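Local coordinates for plasmin and fibronectin-binding protein A (Streptococcus pneumoniae, PDB 4MR0) that acts as a cell-wall-anchored adhesin and invasin that binds human fibronectin, plasmin, plasminogen and serum albumin, at residues 490-495 against 513-518. Residues are numbered along the deposited sequence; the frame is centred on the assembly and turned at random.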
ATOM      1  N   ASP A 490      10.316 -18.701  12.242  1.00 22.27           N
ATOM      2  CA  ASP A 490      11.533 -18.473  13.008  1.00 22.36           C
ATOM      3  C   ASP A 490      11.784 -16.991  13.224  1.00 21.25           C
ATOM      4  O   ASP A 490      11.302 -16.146  12.464  1.00 18.83           O
ATOM      5  CB  ASP A 490      12.715 -19.103  12.255  1.00 22.69           C
ATOM      6  CG  ASP A 490      13.937 -19.319  13.132  1.00 26.02           C
ATOM      7  OD1 ASP A 490      13.856 -19.122  14.365  1.00 25.32           O
ATOM      8  OD2 ASP A 490      14.989 -19.707  12.575  1.00 27.15           O
ATOM      9  N   ASN A 491      12.541 -16.692  14.275  1.00 20.06           N
ATOM     10  CA  ASN A 491      12.900 -15.326  14.626  1.00 19.52           C
ATOM     11  C   ASN A 491      11.744 -14.341  14.713  1.00 19.18           C
ATOM     12  O   ASN A 491      11.684 -13.363  13.967  1.00 19.59           O
ATOM     13  CB  ASN A 491      13.967 -14.809  13.656  1.00 22.91           C
ATOM     14  CG  ASN A 491      15.298 -15.521  13.831  1.00 23.57           C
ATOM     15  OD1 ASN A 491      15.836 -15.580  14.940  1.00 26.03           O
ATOM     16  ND2 ASN A 491      15.835 -16.065  12.744  1.00 24.98           N
ATOM     17  N   LEU A 492      10.819 -14.615  15.625  1.00 17.54           N
ATOM     18  CA  LEU A 492       9.683 -13.735  15.855  1.00 16.43           C
ATOM     19  C   LEU A 492       9.965 -12.945  17.130  1.00 16.21           C
ATOM     20  O   LEU A 492      10.299 -13.527  18.162  1.00 14.06           O
ATOM     21  CB  LEU A 492       8.392 -14.539  16.045  1.00 15.56           C
ATOM     22  CG  LEU A 492       7.179 -13.733  16.535  1.00 16.00           C
ATOM     23  CD1 LEU A 492       6.750 -12.742  15.472  1.00 14.50           C
ATOM     24  CD2 LEU A 492       6.023 -14.679  16.872  1.00 17.41           C
ATOM     25  N   VAL A 493       9.838 -11.625  17.046  1.00 15.12           N
ATOM     26  CA  VAL A 493      10.049 -10.749  18.200  1.00 16.71           C
ATOM     27  C   VAL A 493       8.848  -9.824  18.361  1.00 16.51           C
ATOM     28  O   VAL A 493       8.516  -9.057  17.452  1.00 16.55           O
ATOM     29  CB  VAL A 493      11.319  -9.870  18.037  1.00 16.85           C
ATOM     30  CG1 VAL A 493      11.399  -8.847  19.179  1.00 18.75           C
ATOM     31  CG2 VAL A 493      12.567 -10.747  18.026  1.00 16.53           C
ATOM     32  N   VAL A 494       8.189  -9.910  19.512  1.00 16.83           N
ATOM     33  CA  VAL A 494       7.036  -9.062  19.808  1.00 15.61           C
ATOM     34  C   VAL A 494       7.361  -8.454  21.164  1.00 16.88           C
ATOM     35  O   VAL A 494       7.199  -9.112  22.198  1.00 18.03           O
ATOM     36  CB  VAL A 494       5.738  -9.895  19.901  1.00 16.22           C
ATOM     37  CG1 VAL A 494       4.532  -8.970  20.017  1.00 14.94           C
ATOM     38  CG2 VAL A 494       5.615 -10.792  18.676  1.00 14.38           C
ATOM     39  N   SER A 495       7.826  -7.208  21.171  1.00 16.35           N
ATOM     40  CA  SER A 495       8.225  -6.596  22.434  1.00 18.29           C
ATOM     41  C   SER A 495       7.944  -5.117  22.602  1.00 18.24           C
ATOM     42  O   SER A 495       7.870  -4.363  21.638  1.00 17.53           O
ATOM     43  CB  SER A 495       9.720  -6.827  22.653  1.00 17.60           C
ATOM     44  OG  SER A 495      10.042  -8.198  22.559  1.00 21.57           O
ATOM     45  N   GLY A 513      10.471 -22.226  15.809  1.00 26.92           N
ATOM     46  CA  GLY A 513      11.771 -21.596  15.906  1.00 26.19           C
ATOM     47  C   GLY A 513      11.874 -20.604  17.049  1.00 24.44           C
ATOM     48  O   GLY A 513      11.132 -20.685  18.030  1.00 25.37           O
ATOM     49  N   LYS A 514      12.787 -19.649  16.909  1.00 24.02           N
ATOM     50  CA  LYS A 514      13.014 -18.647  17.940  1.00 23.59           C
ATOM     51  C   LYS A 514      11.895 -17.624  18.110  1.00 22.32           C
ATOM     52  O   LYS A 514      11.526 -16.904  17.173  1.00 21.37           O
ATOM     53  CB  LYS A 514      14.338 -17.922  17.683  1.00 24.89           C
ATOM     54  CG  LYS A 514      14.737 -16.993  18.819  1.00 29.19           C
ATOM     55  CD  LYS A 514      16.177 -16.541  18.695  1.00 31.50           C
ATOM     56  CE  LYS A 514      16.593 -15.758  19.926  1.00 33.06           C
ATOM     57  NZ  LYS A 514      16.362 -16.548  21.174  1.00 33.14           N
ATOM     58  N   ILE A 515      11.367 -17.565  19.326  1.00 21.60           N
ATOM     59  CA  ILE A 515      10.297 -16.643  19.668  1.00 21.42           C
ATOM     60  C   ILE A 515      10.692 -15.843  20.909  1.00 22.16           C
ATOM     61  O   ILE A 515      11.198 -16.402  21.891  1.00 21.83           O
ATOM     62  CB  ILE A 515       8.995 -17.405  19.943  1.00 22.11           C
ATOM     63  CG1 ILE A 515       8.568 -18.154  18.671  1.00 23.36           C
ATOM     64  CG2 ILE A 515       7.907 -16.442  20.408  1.00 22.21           C
ATOM     65  CD1 ILE A 515       7.288 -18.954  18.814  1.00 24.05           C
ATOM     66  N   THR A 516      10.467 -14.533  20.853  1.00 21.12           N
ATOM     67  CA  THR A 516      10.799 -13.643  21.960  1.00 21.39           C
ATOM     68  C   THR A 516       9.684 -12.630  22.135  1.00 20.17           C
ATOM     69  O   THR A 516       9.394 -11.856  21.226  1.00 21.50           O
ATOM     70  CB  THR A 516      12.106 -12.865  21.693  1.00 21.05           C
ATOM     71  OG1 THR A 516      13.140 -13.775  21.311  1.00 23.46           O
ATOM     72  CG2 THR A 516      12.547 -12.122  22.952  1.00 21.76           C
ATOM     73  N   VAL A 517       9.051 -12.651  23.300  1.00 19.70           N
ATOM     74  CA  VAL A 517       7.969 -11.725  23.609  1.00 19.04           C
ATOM     75  C   VAL A 517       8.370 -11.071  24.922  1.00 20.07           C
ATOM     76  O   VAL A 517       8.268 -11.684  25.983  1.00 20.28           O
ATOM     77  CB  VAL A 517       6.634 -12.476  23.768  1.00 19.33           C
ATOM     78  CG1 VAL A 517       5.516 -11.495  24.092  1.00 20.02           C
ATOM     79  CG2 VAL A 517       6.314 -13.227  22.483  1.00 18.54           C
ATOM     80  N   LEU A 518       8.833  -9.826  24.847  1.00 20.96           N
ATOM     81  CA  LEU A 518       9.315  -9.143  26.041  1.00 22.39           C
ATOM     82  C   LEU A 518       8.722  -7.796  26.401  1.00 22.12           C
ATOM     83  O   LEU A 518       8.677  -6.868  25.593  1.00 20.54           O
ATOM     84  CB  LEU A 518      10.835  -8.973  25.959  1.00 21.89           C
ATOM     85  CG  LEU A 518      11.678 -10.222  25.700  1.00 24.06           C
ATOM     86  CD1 LEU A 518      13.109  -9.804  25.384  1.00 23.47           C
ATOM     87  CD2 LEU A 518      11.628 -11.147  26.911  1.00 24.08           C
TER
HETATM   88  O   HOH W   1      13.021 -14.303  18.744  1.00 23.48           O
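Strands 490-495 and 515-518 lie side by side in parallel, 4° apart in direction with axes 4.6 Å apart at closest approach, as neighbouring rungs near the C-terminal end of the right-handed parallel beta-helix portion of the adhesin, the fold of the pectate lyase-like clan. Residues 490-495 belong to the fifth PbH1 repeat. Backbone bonds zip the rungs together: Leu-492 N gives to Lys-514 O (2.9 Å), Leu-492 O takes Thr-516 N, and Val-494 N gives to Thr-516 O. Val-494 O receives a weak, bent bond from Leu-518 N (3.2 Å).

Equivalent residues of successive coils stack on one another. Leu-492 lies beside Ile-515 (CD2 to CG2 4.4 Å) and Val-494 beside Val-517; Leu-492 and Val-517 touch Ile-508 and Val-494 touches Ile-506 of strand 506-509, inside the coil. Val-493 and Thr-516 face the other side of the sheet, where a water bridges Leu-492 O and Thr-516 OG1. Strand 551-556 runs along the other edge of strand 515-518, Thr-555 OG1 bonding to Ile-515 O and Leu-518 touching Asn-552 and Val-554.

Polar side chains extend the bonding at both ends. With its OG beside the backbone N (chi1 -54°), Ser-495 accepts from Leu-518 N (3.1 Å), giving this amide a second acceptor besides Val-494 O; the CB of Leu-518 packs against the same hydroxyl. At the start of the pair, Asp-490 swings its carboxylate, CG anti to the backbone N (chi1 -162°), across to the loop before strand 515-518. OD1 accepts two amides, one from each segment and from opposite faces of the carboxylate plane: Asn-491 N of its own strand, well above it, and Lys-514 N, nearly in line with the C-O bond, at 2.8 Å from OD1.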